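Local coordinates for protein catechol 2,3-dioxygenase (Pseudomonas sp. KL28, PDB 3HQ0) that probably cleaves the aromatic ring of catechol with dioxygen as an iron-dependent extradiol dioxygenase that assembles into a homotetramer, at residues A[150-155]-A[217-222]; A[198-203]-A[271-276]; A[9-14]-A[55-60]; A[44-49]-A[125-130]. All blocks are in the same frame, centred on the assembly; numbering follows the deposited sequence.

Interaction 1. Residues A[150-155]-A[217-222]. With FE (Fe (III) ion), chain E.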
# COMPACT_ATOMS: atom_id res chain seq x y z
N ILE A 150 -1.41 14.31 8.73
CA ILE A 150 -1.21 15.39 7.77
C ILE A 150 -2.08 16.62 8.00
O ILE A 150 -1.69 17.74 7.66
CB ILE A 150 -1.39 14.84 6.30
CG1 ILE A 150 -0.02 14.55 5.70
CG2 ILE A 150 -2.14 15.82 5.42
CD1 ILE A 150 0.80 13.58 6.49
N GLN A 151 -3.26 16.43 8.59
CA GLN A 151 -4.17 17.55 8.86
C GLN A 151 -5.31 17.21 9.82
O GLN A 151 -5.66 16.04 10.00
CB GLN A 151 -4.77 18.09 7.56
CG GLN A 151 -5.61 17.07 6.78
CD GLN A 151 -6.40 17.69 5.63
OE1 GLN A 151 -5.88 18.49 4.86
NE2 GLN A 151 -7.66 17.29 5.51
N LEU A 152 -5.86 18.26 10.44
CA LEU A 152 -7.01 18.10 11.32
C LEU A 152 -8.09 17.98 10.28
O LEU A 152 -8.42 18.95 9.59
CB LEU A 152 -7.23 19.36 12.15
CG LEU A 152 -8.59 19.42 12.85
CD1 LEU A 152 -8.66 18.36 13.94
CD2 LEU A 152 -8.81 20.82 13.45
N ASP A 153 -8.64 16.79 10.14
CA ASP A 153 -9.64 16.53 9.11
C ASP A 153 -11.05 16.99 9.43
O ASP A 153 -11.72 17.60 8.59
CB ASP A 153 -9.64 15.05 8.77
CG ASP A 153 -10.21 14.77 7.42
OD1 ASP A 153 -9.47 14.93 6.41
OD2 ASP A 153 -11.40 14.40 7.35
N HIS A 154 -11.52 16.67 10.63
CA HIS A 154 -12.87 17.05 11.05
C HIS A 154 -13.06 16.56 12.46
O HIS A 154 -12.11 16.14 13.12
CB HIS A 154 -13.93 16.38 10.15
CG HIS A 154 -13.96 14.88 10.27
ND1 HIS A 154 -13.14 14.06 9.52
CD2 HIS A 154 -14.63 14.07 11.12
CE1 HIS A 154 -13.30 12.81 9.91
NE2 HIS A 154 -14.19 12.78 10.88
N CYS A 155 -14.29 16.62 12.93
CA CYS A 155 -14.64 16.11 14.24
C CYS A 155 -16.08 15.63 14.11
O CYS A 155 -16.76 15.93 13.12
CB CYS A 155 -14.50 17.20 15.32
SG CYS A 155 -15.78 18.47 15.34
N CYS A 217 -12.15 13.83 17.38
CA CYS A 217 -11.52 14.78 16.47
C CYS A 217 -10.79 13.84 15.52
O CYS A 217 -10.33 12.78 15.95
CB CYS A 217 -10.52 15.66 17.21
SG CYS A 217 -11.31 17.07 18.00
N SER A 218 -10.68 14.20 14.25
CA SER A 218 -10.03 13.30 13.30
C SER A 218 -8.81 13.83 12.59
O SER A 218 -8.73 15.02 12.24
CB SER A 218 -11.05 12.82 12.26
OG SER A 218 -10.41 12.02 11.28
N PHE A 219 -7.85 12.93 12.36
CA PHE A 219 -6.60 13.27 11.68
C PHE A 219 -6.36 12.39 10.46
O PHE A 219 -6.43 11.16 10.52
CB PHE A 219 -5.43 13.15 12.67
CG PHE A 219 -5.54 14.10 13.82
CD1 PHE A 219 -6.31 13.79 14.93
CD2 PHE A 219 -4.90 15.35 13.78
CE1 PHE A 219 -6.47 14.70 15.98
CE2 PHE A 219 -5.05 16.27 14.81
CZ PHE A 219 -5.84 15.95 15.92
N LEU A 220 -6.06 13.04 9.34
CA LEU A 220 -5.84 12.37 8.06
C LEU A 220 -4.45 11.79 7.87
O LEU A 220 -3.45 12.43 8.20
CB LEU A 220 -6.14 13.35 6.92
CG LEU A 220 -5.96 12.84 5.50
CD1 LEU A 220 -6.93 11.69 5.23
CD2 LEU A 220 -6.22 13.99 4.52
N LEU A 221 -4.39 10.58 7.32
CA LEU A 221 -3.11 9.89 7.07
C LEU A 221 -2.92 9.75 5.56
O LEU A 221 -3.89 9.80 4.80
CB LEU A 221 -3.09 8.51 7.75
CG LEU A 221 -2.39 8.40 9.11
CD1 LEU A 221 -2.73 9.59 10.00
CD2 LEU A 221 -2.78 7.09 9.78
N GLU A 222 -1.67 9.55 5.14
CA GLU A 222 -1.31 9.44 3.72
C GLU A 222 -1.76 8.20 2.95
O GLU A 222 -2.09 8.29 1.77
CB GLU A 222 0.20 9.58 3.56
CG GLU A 222 0.74 11.00 3.67
CD GLU A 222 2.25 11.06 3.57
OE1 GLU A 222 2.84 10.22 2.85
OE2 GLU A 222 2.86 11.96 4.19
FE FE E . -14.37 10.77 11.66
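S218 lays its CB over one face of the H154 imidazole, 3.5 Å from the ring centroid, in a CH-pi contact offset toward the rim. Both residues project from the same sheet face; with H154 CG between its backbone N and carbonyl carbon (chi1 65°), the ring comes to lie over S218 CB. The two ring nitrogens have separate partners: NE2 binds the iron at 2.2 Å, while ND1 donates in the ring plane to the anti lone pair of D153 OD2 at 2.8 Å. The other carboxylate oxygen, D153 OD1, accepts Q151 NE2 at 3.1 Å from 35° out of its plane. Q151 runs side by side with L220, whose CB also lies against D153 OD1. On the reverse face, L152 CD1 meets F219 CZ at 4.2 Å. Antiparallel backbone bonds join the strands, among them D153 N to S218 O at 2.7 Å and I150 N to L220 O at 2.8 Å. E267 and H216 complete the protein ligands of the iron. The chain Q151–D153–H154 thus fixes the rotation of a metal-binding ring: D153 is its second shell, Q151 holds the carboxylate, and S218 touches one ligand through CB and hydrogen-bonds another, E267, through OG.

Interaction 2. Residues A[198-203]-A[271-276]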
# COMPACT_ATOMS: atom_id res chain seq x y z
N HIS A 198 -14.59 19.90 -1.01
CA HIS A 198 -14.90 18.69 -1.76
C HIS A 198 -14.44 17.45 -1.00
O HIS A 198 -14.16 16.39 -1.58
CB HIS A 198 -14.34 18.70 -3.20
CG HIS A 198 -12.88 18.98 -3.32
ND1 HIS A 198 -12.39 20.25 -3.53
CD2 HIS A 198 -11.81 18.15 -3.35
CE1 HIS A 198 -11.08 20.19 -3.70
NE2 HIS A 198 -10.70 18.93 -3.59
N LYS A 199 -14.38 17.59 0.32
CA LYS A 199 -14.02 16.48 1.19
C LYS A 199 -15.33 15.82 1.60
O LYS A 199 -16.38 16.46 1.57
CB LYS A 199 -13.27 16.98 2.43
CG LYS A 199 -11.94 17.64 2.12
CD LYS A 199 -11.11 17.85 3.36
CE LYS A 199 -11.85 18.66 4.39
NZ LYS A 199 -11.26 18.51 5.75
N VAL A 200 -15.28 14.54 1.97
CA VAL A 200 -16.47 13.81 2.39
C VAL A 200 -17.14 14.59 3.52
O VAL A 200 -18.37 14.72 3.56
CB VAL A 200 -16.12 12.38 2.86
CG1 VAL A 200 -17.36 11.66 3.39
CG2 VAL A 200 -15.54 11.61 1.69
N HIS A 201 -16.35 15.10 4.46
CA HIS A 201 -16.90 15.92 5.51
C HIS A 201 -15.86 16.71 6.30
O HIS A 201 -14.72 16.26 6.54
CB HIS A 201 -17.81 15.11 6.46
CG HIS A 201 -17.11 14.04 7.23
ND1 HIS A 201 -16.43 13.00 6.63
CD2 HIS A 201 -17.03 13.81 8.56
CE1 HIS A 201 -15.96 12.19 7.55
NE2 HIS A 201 -16.31 12.65 8.74
N ASP A 202 -16.27 17.91 6.68
CA ASP A 202 -15.45 18.82 7.44
C ASP A 202 -15.90 18.81 8.90
O ASP A 202 -15.14 19.19 9.79
CB ASP A 202 -15.58 20.21 6.82
CG ASP A 202 -14.80 20.33 5.51
OD1 ASP A 202 -13.55 20.40 5.58
OD2 ASP A 202 -15.42 20.34 4.42
N ILE A 203 -17.12 18.34 9.12
CA ILE A 203 -17.69 18.22 10.46
C ILE A 203 -18.93 17.32 10.37
O ILE A 203 -19.59 17.26 9.33
CB ILE A 203 -18.09 19.60 11.06
CG1 ILE A 203 -18.44 19.44 12.54
CG2 ILE A 203 -19.28 20.19 10.31
CD1 ILE A 203 -18.47 20.76 13.32
N GLY A 271 -8.66 7.73 3.08
CA GLY A 271 -9.64 7.17 2.18
C GLY A 271 -10.87 8.06 2.05
O GLY A 271 -11.00 9.01 2.81
N GLY A 272 -11.75 7.74 1.10
CA GLY A 272 -12.95 8.53 0.90
C GLY A 272 -13.09 9.00 -0.54
O GLY A 272 -12.09 9.07 -1.26
N TYR A 273 -14.31 9.32 -0.97
CA TYR A 273 -14.54 9.80 -2.33
C TYR A 273 -14.44 11.33 -2.40
O TYR A 273 -14.00 11.96 -1.44
CB TYR A 273 -15.91 9.32 -2.85
CG TYR A 273 -17.08 9.60 -1.93
CD1 TYR A 273 -17.88 10.74 -2.08
CD2 TYR A 273 -17.38 8.71 -0.89
CE1 TYR A 273 -18.96 10.99 -1.21
CE2 TYR A 273 -18.44 8.95 -0.03
CZ TYR A 273 -19.23 10.08 -0.19
OH TYR A 273 -20.26 10.30 0.69
N HIS A 274 -14.86 11.91 -3.52
CA HIS A 274 -14.74 13.35 -3.73
C HIS A 274 -16.05 14.06 -4.07
O HIS A 274 -16.32 14.37 -5.24
CB HIS A 274 -13.73 13.61 -4.85
CG HIS A 274 -12.47 12.83 -4.70
ND1 HIS A 274 -11.44 13.22 -3.87
CD2 HIS A 274 -12.08 11.65 -5.25
CE1 HIS A 274 -10.48 12.31 -3.91
NE2 HIS A 274 -10.84 11.35 -4.74
N PRO A 275 -16.86 14.37 -3.05
CA PRO A 275 -18.13 15.05 -3.34
C PRO A 275 -17.95 16.54 -3.69
O PRO A 275 -16.94 17.16 -3.35
CB PRO A 275 -18.93 14.85 -2.06
CG PRO A 275 -17.84 14.85 -0.98
CD PRO A 275 -16.77 13.98 -1.63
N TYR A 276 -18.92 17.08 -4.40
CA TYR A 276 -18.90 18.49 -4.77
C TYR A 276 -20.29 19.01 -4.45
O TYR A 276 -21.23 18.23 -4.33
CB TYR A 276 -18.57 18.64 -6.27
CG TYR A 276 -17.09 18.56 -6.57
CD1 TYR A 276 -16.28 19.70 -6.51
CD2 TYR A 276 -16.49 17.34 -6.89
CE1 TYR A 276 -14.90 19.62 -6.76
CE2 TYR A 276 -15.12 17.25 -7.14
CZ TYR A 276 -14.33 18.39 -7.08
OH TYR A 276 -12.99 18.28 -7.35
O HOH W 1 -11.72 15.40 -2.07
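V200 leans CG2 on the CA of G272, where the loop after strand 265-270 first meets the loop 198-203. A residue later the same methyl comes closer still, with V200 CG2 3.5 Å from Y273 O, and it stands over the centre of the Y273 ring, 4.2 Å from the centroid, a CH-pi contact made with the two side chains crossed at about a right angle. The far end of this tyrosine is held from elsewhere, its OH bonding to E179. H274 takes part through a water lying in its ring plane, 2.8 Å from ND1; that water donates to H198 O at 2.7 Å and so joins two loops that have no direct hydrogen bond. P275 presses CG against K199 O at 3.4 Å, and its own carbonyl O receives a CA-H...O contact from H198 CA at 3.0 Å. Y276 finally offers a ring face to H198 CB, 3.9 Å from the centroid. The H198 and Y276 rings are within 17° of parallel but slid apart, barely overlapping, and H198 also stacks on H198 of the second subunit. The side chain of V200 is about 9 Å from the bound iron at the nearest atoms. The arrangement joins the loop between strands 189-195 and 203-207 to the loop after strand 265-270 in the C-terminal, iron-binding module of the vicinal oxygen chelate fold.

Interaction 3. Residues A[9-14]-A[55-60]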
# COMPACT_ATOMS: atom_id res chain seq x y z
N PRO A 9 -11.52 23.02 8.67
CA PRO A 9 -11.45 22.99 10.13
C PRO A 9 -10.17 23.74 10.44
O PRO A 9 -9.15 23.49 9.81
CB PRO A 9 -11.34 21.50 10.43
CG PRO A 9 -12.21 20.89 9.35
CD PRO A 9 -11.75 21.67 8.12
N GLY A 10 -10.22 24.66 11.40
CA GLY A 10 -9.05 25.46 11.74
C GLY A 10 -8.38 25.03 13.03
O GLY A 10 -7.15 24.98 13.12
N HIS A 11 -9.18 24.75 14.04
CA HIS A 11 -8.64 24.29 15.30
C HIS A 11 -9.70 23.70 16.21
O HIS A 11 -10.90 23.96 16.07
CB HIS A 11 -7.88 25.42 16.03
CG HIS A 11 -8.69 26.65 16.29
ND1 HIS A 11 -8.23 27.91 16.00
CD2 HIS A 11 -9.92 26.82 16.85
CE1 HIS A 11 -9.13 28.81 16.37
NE2 HIS A 11 -10.16 28.17 16.89
N ALA A 12 -9.24 22.87 17.13
CA ALA A 12 -10.10 22.23 18.11
C ALA A 12 -9.37 22.33 19.44
O ALA A 12 -8.22 21.91 19.56
CB ALA A 12 -10.31 20.77 17.76
N GLN A 13 -10.03 22.91 20.44
CA GLN A 13 -9.42 23.02 21.76
C GLN A 13 -10.08 21.96 22.60
O GLN A 13 -11.29 21.99 22.85
CB GLN A 13 -9.65 24.39 22.38
CG GLN A 13 -9.11 24.45 23.80
CD GLN A 13 -9.04 25.85 24.35
OE1 GLN A 13 -8.28 26.68 23.85
NE2 GLN A 13 -9.83 26.12 25.39
N VAL A 14 -9.26 21.01 23.04
CA VAL A 14 -9.72 19.88 23.83
C VAL A 14 -9.17 19.96 25.24
O VAL A 14 -8.09 20.49 25.46
CB VAL A 14 -9.26 18.56 23.16
CG1 VAL A 14 -9.62 17.37 24.03
CG2 VAL A 14 -9.91 18.44 21.78
N CYS A 55 -3.81 23.65 15.02
CA CYS A 55 -5.07 23.01 14.63
C CYS A 55 -5.59 22.23 15.84
O CYS A 55 -6.76 21.86 15.90
CB CYS A 55 -4.86 22.05 13.46
SG CYS A 55 -3.93 20.57 13.92
N TYR A 56 -4.71 22.00 16.82
CA TYR A 56 -5.08 21.27 18.02
C TYR A 56 -4.48 21.94 19.25
O TYR A 56 -3.26 22.11 19.34
CB TYR A 56 -4.58 19.82 17.92
CG TYR A 56 -5.40 18.83 18.71
CD1 TYR A 56 -6.65 18.41 18.26
CD2 TYR A 56 -4.93 18.30 19.92
CE1 TYR A 56 -7.40 17.48 18.97
CE2 TYR A 56 -5.67 17.38 20.65
CZ TYR A 56 -6.91 16.97 20.17
OH TYR A 56 -7.63 16.05 20.87
N ILE A 57 -5.34 22.31 20.21
CA ILE A 57 -4.91 22.98 21.44
C ILE A 57 -5.43 22.20 22.65
O ILE A 57 -6.59 21.80 22.68
CB ILE A 57 -5.47 24.43 21.52
CG1 ILE A 57 -5.08 25.23 20.27
CG2 ILE A 57 -4.93 25.14 22.76
CD1 ILE A 57 -5.92 24.90 19.04
N ILE A 58 -4.56 21.97 23.62
CA ILE A 58 -4.97 21.25 24.82
C ILE A 58 -4.98 22.17 26.04
O ILE A 58 -4.14 23.06 26.17
CB ILE A 58 -4.05 20.04 25.11
CG1 ILE A 58 -2.60 20.52 25.32
CG2 ILE A 58 -4.15 19.03 23.98
CD1 ILE A 58 -1.65 19.40 25.70
N ARG A 59 -5.93 21.94 26.93
CA ARG A 59 -6.07 22.76 28.12
C ARG A 59 -6.32 21.86 29.33
O ARG A 59 -7.23 21.04 29.32
CB ARG A 59 -7.26 23.72 27.93
CG ARG A 59 -7.52 24.68 29.07
CD ARG A 59 -8.69 25.59 28.72
NE ARG A 59 -9.97 24.89 28.80
CZ ARG A 59 -10.65 24.72 29.93
NH1 ARG A 59 -10.19 25.20 31.07
NH2 ARG A 59 -11.81 24.08 29.91
N GLU A 60 -5.50 22.01 30.37
CA GLU A 60 -5.70 21.21 31.57
C GLU A 60 -7.03 21.64 32.17
O GLU A 60 -7.28 22.84 32.33
CB GLU A 60 -4.56 21.43 32.58
CG GLU A 60 -4.66 20.53 33.81
CD GLU A 60 -3.40 20.54 34.67
OE1 GLU A 60 -3.05 21.61 35.22
OE2 GLU A 60 -2.76 19.47 34.80
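H11 and C55 come together with CA atoms only 3.9 Å apart, each belonging to a classic beta bulge that opens toward a different neighbour: G10 and H11 both face G70, while C55 and Y56 both face F45. The kinked backbones are linked by C55 CA pointing its hydrogen at G10 O (3.2 Å) and by A12 N bonding to C55 O at 2.9 Å, an off-plane approach at the bulge. Further along the pairing becomes regular and parallel. I57 N donates to A12 O, V14 N to I57 O at 2.8 Å, and R59 N to V14 O at 3.0 Å. Strands 9-16 and 56-60 are the first and last of a beta-alpha-beta-beta-beta unit, the building block of the vicinal oxygen chelate fold, and helix 19-29 with two further strands lies between them in the chain. On the face of A12, Y56 and V14, the Y56 ring slants obliquely across the valine, V14 CG2 standing 3.4 Å from Y56 OH. Y56 CG lies anti to its own backbone N (chi1 -153°), which swings the ring along the sheet toward V14; the hydroxyl is hydrogen-bonded to Y26, and F219 of the second module meets the ring edge-to-face. The reverse face carries I57, whose CD1 rests on H11 CB at 3.6 Å; the H11 imidazole leads away to E119 and K124. Beside I57, Q13 extends to R59, where Q13 NE2 lies 3.6 Å from R59 CD. Their flat ends are turned 46° apart, yet Q13 NE2 and R59 NE converge on the same oxygen, OD2 of D67.

Interaction 4. Residues A[44-49]-A[125-130]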
# COMPACT_ATOMS: atom_id res chain seq x y z
N TYR A 44 -0.14 24.49 22.15
CA TYR A 44 -0.60 24.43 20.77
C TYR A 44 0.19 23.45 19.90
O TYR A 44 1.40 23.31 20.05
CB TYR A 44 -0.52 25.83 20.14
CG TYR A 44 -1.32 26.91 20.85
CD1 TYR A 44 -1.08 27.21 22.19
CD2 TYR A 44 -2.29 27.64 20.17
CE1 TYR A 44 -1.80 28.22 22.85
CE2 TYR A 44 -3.01 28.66 20.81
CZ TYR A 44 -2.76 28.94 22.14
OH TYR A 44 -3.49 29.92 22.78
N PHE A 45 -0.52 22.78 18.99
CA PHE A 45 0.08 21.83 18.06
C PHE A 45 -0.51 22.04 16.67
O PHE A 45 -1.60 22.61 16.53
CB PHE A 45 -0.24 20.38 18.44
CG PHE A 45 0.35 19.93 19.73
CD1 PHE A 45 -0.35 20.09 20.92
CD2 PHE A 45 1.60 19.32 19.75
CE1 PHE A 45 0.19 19.64 22.12
CE2 PHE A 45 2.15 18.88 20.95
CZ PHE A 45 1.44 19.04 22.14
N LYS A 46 0.21 21.57 15.66
CA LYS A 46 -0.27 21.63 14.28
C LYS A 46 0.24 20.34 13.65
O LYS A 46 1.21 19.76 14.15
CB LYS A 46 0.30 22.83 13.53
CG LYS A 46 1.75 22.74 13.10
CD LYS A 46 2.12 23.95 12.26
CE LYS A 46 3.17 23.63 11.23
NZ LYS A 46 2.78 22.47 10.37
N CYS A 47 -0.43 19.86 12.61
CA CYS A 47 0.05 18.65 11.94
C CYS A 47 1.29 19.11 11.18
O CYS A 47 1.37 20.28 10.81
CB CYS A 47 -1.01 18.10 10.97
SG CYS A 47 -2.41 17.40 11.81
N TRP A 48 2.25 18.21 10.93
CA TRP A 48 3.47 18.62 10.24
C TRP A 48 3.27 19.20 8.85
O TRP A 48 3.91 20.20 8.50
CB TRP A 48 4.49 17.46 10.16
CG TRP A 48 4.15 16.39 9.14
CD1 TRP A 48 3.46 15.23 9.36
CD2 TRP A 48 4.49 16.40 7.75
NE1 TRP A 48 3.34 14.52 8.18
CE2 TRP A 48 3.97 15.22 7.18
CE3 TRP A 48 5.18 17.30 6.93
CZ2 TRP A 48 4.11 14.91 5.82
CZ3 TRP A 48 5.32 16.99 5.57
CH2 TRP A 48 4.79 15.81 5.04
N ASP A 49 2.38 18.61 8.07
CA ASP A 49 2.17 19.09 6.70
C ASP A 49 1.28 20.33 6.57
O ASP A 49 1.16 20.89 5.49
CB ASP A 49 1.64 17.96 5.83
CG ASP A 49 1.98 18.15 4.36
OD1 ASP A 49 2.86 18.98 4.06
OD2 ASP A 49 1.39 17.46 3.50
N THR A 125 -1.25 33.03 11.95
CA THR A 125 0.11 33.04 11.44
C THR A 125 0.51 31.76 10.73
O THR A 125 0.27 30.66 11.21
CB THR A 125 1.11 33.31 12.56
OG1 THR A 125 0.71 34.48 13.28
CG2 THR A 125 2.49 33.56 11.97
N CYS A 126 1.13 31.94 9.56
CA CYS A 126 1.61 30.83 8.76
C CYS A 126 3.03 30.53 9.21
O CYS A 126 3.91 31.40 9.15
CB CYS A 126 1.60 31.22 7.28
SG CYS A 126 2.26 29.96 6.16
N VAL A 127 3.27 29.30 9.66
CA VAL A 127 4.60 28.92 10.12
C VAL A 127 5.28 27.92 9.19
O VAL A 127 6.43 27.55 9.41
CB VAL A 127 4.54 28.31 11.53
CG1 VAL A 127 4.08 29.37 12.53
CG2 VAL A 127 3.61 27.11 11.55
N GLY A 128 4.57 27.47 8.15
CA GLY A 128 5.13 26.52 7.20
C GLY A 128 4.98 25.07 7.62
O GLY A 128 4.49 24.78 8.71
N ASN A 129 5.40 24.14 6.75
CA ASN A 129 5.30 22.72 7.08
C ASN A 129 6.65 22.07 7.33
O ASN A 129 6.80 20.86 7.23
CB ASN A 129 4.54 21.94 5.98
CG ASN A 129 5.30 21.86 4.66
OD1 ASN A 129 4.87 21.17 3.74
ND2 ASN A 129 6.42 22.57 4.57
N GLY A 130 7.64 22.90 7.68
CA GLY A 130 8.97 22.39 7.96
C GLY A 130 9.76 22.07 6.70
O GLY A 130 10.91 21.63 6.79
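K46 and V127 slide past each other in opposite directions where strand 43-46, part of the N-terminal beta-alpha-beta-beta-beta module of the vicinal oxygen chelate fold, meets the loop that leads toward the second module. The apolar part is small: V127 CG2 rests on the lysine shaft, 3.5 Å from K46 CE. Polar bonds turn the end of that shaft back on its own segment. Bends at chi3 and chi4 (-149° and 54°) carry K46 NZ to C47 O at 2.6 Å, with a hydrogen bond to E50 O and a weak one to W48 O at 3.2 Å. Several backbone oxygens therefore surround one ammonium, which would offset its burial. Close carbon-to-oxygen contacts between the segments complete the join: K46 CE lies 3.1 Å from G128 O, and N129 CB comes equally near W48 O. D49 packs its CB over the W48 ring and points its carboxylate along the N129 side chain; its salt bridge is to R252 of the second subunit, which also packs on W48, placing this contact at a subunit interface. The indole takes the loop at its rim, N129 O lying near the ring plane, 3.9 Å from W48 CE3.

Overall arrangement
Interaction 1 touches all three others and carries the iron ligand H154. Interaction 2 reaches it directly: H201 NE2 is 3.0 Å from H154 NE2, and K199 NZ is 3.0 Å from D153 O. Interactions 3 and 4 meet through neighbouring strands 56-60 and 43-46 of the N-terminal sheet, where Y56 O is 2.8 Å from F45 N, probably a hydrogen bond. Both also touch interaction 1: Y56 CD1 comes within 3.5 Å of F219 CZ, and W48 NE1 within 3.2 Å of I150 CD1. The Y56 side chain remains about 12 Å from the iron. Interactions 2 and 4, with centres about 23 Å apart, do not touch, though both meet the second subunit.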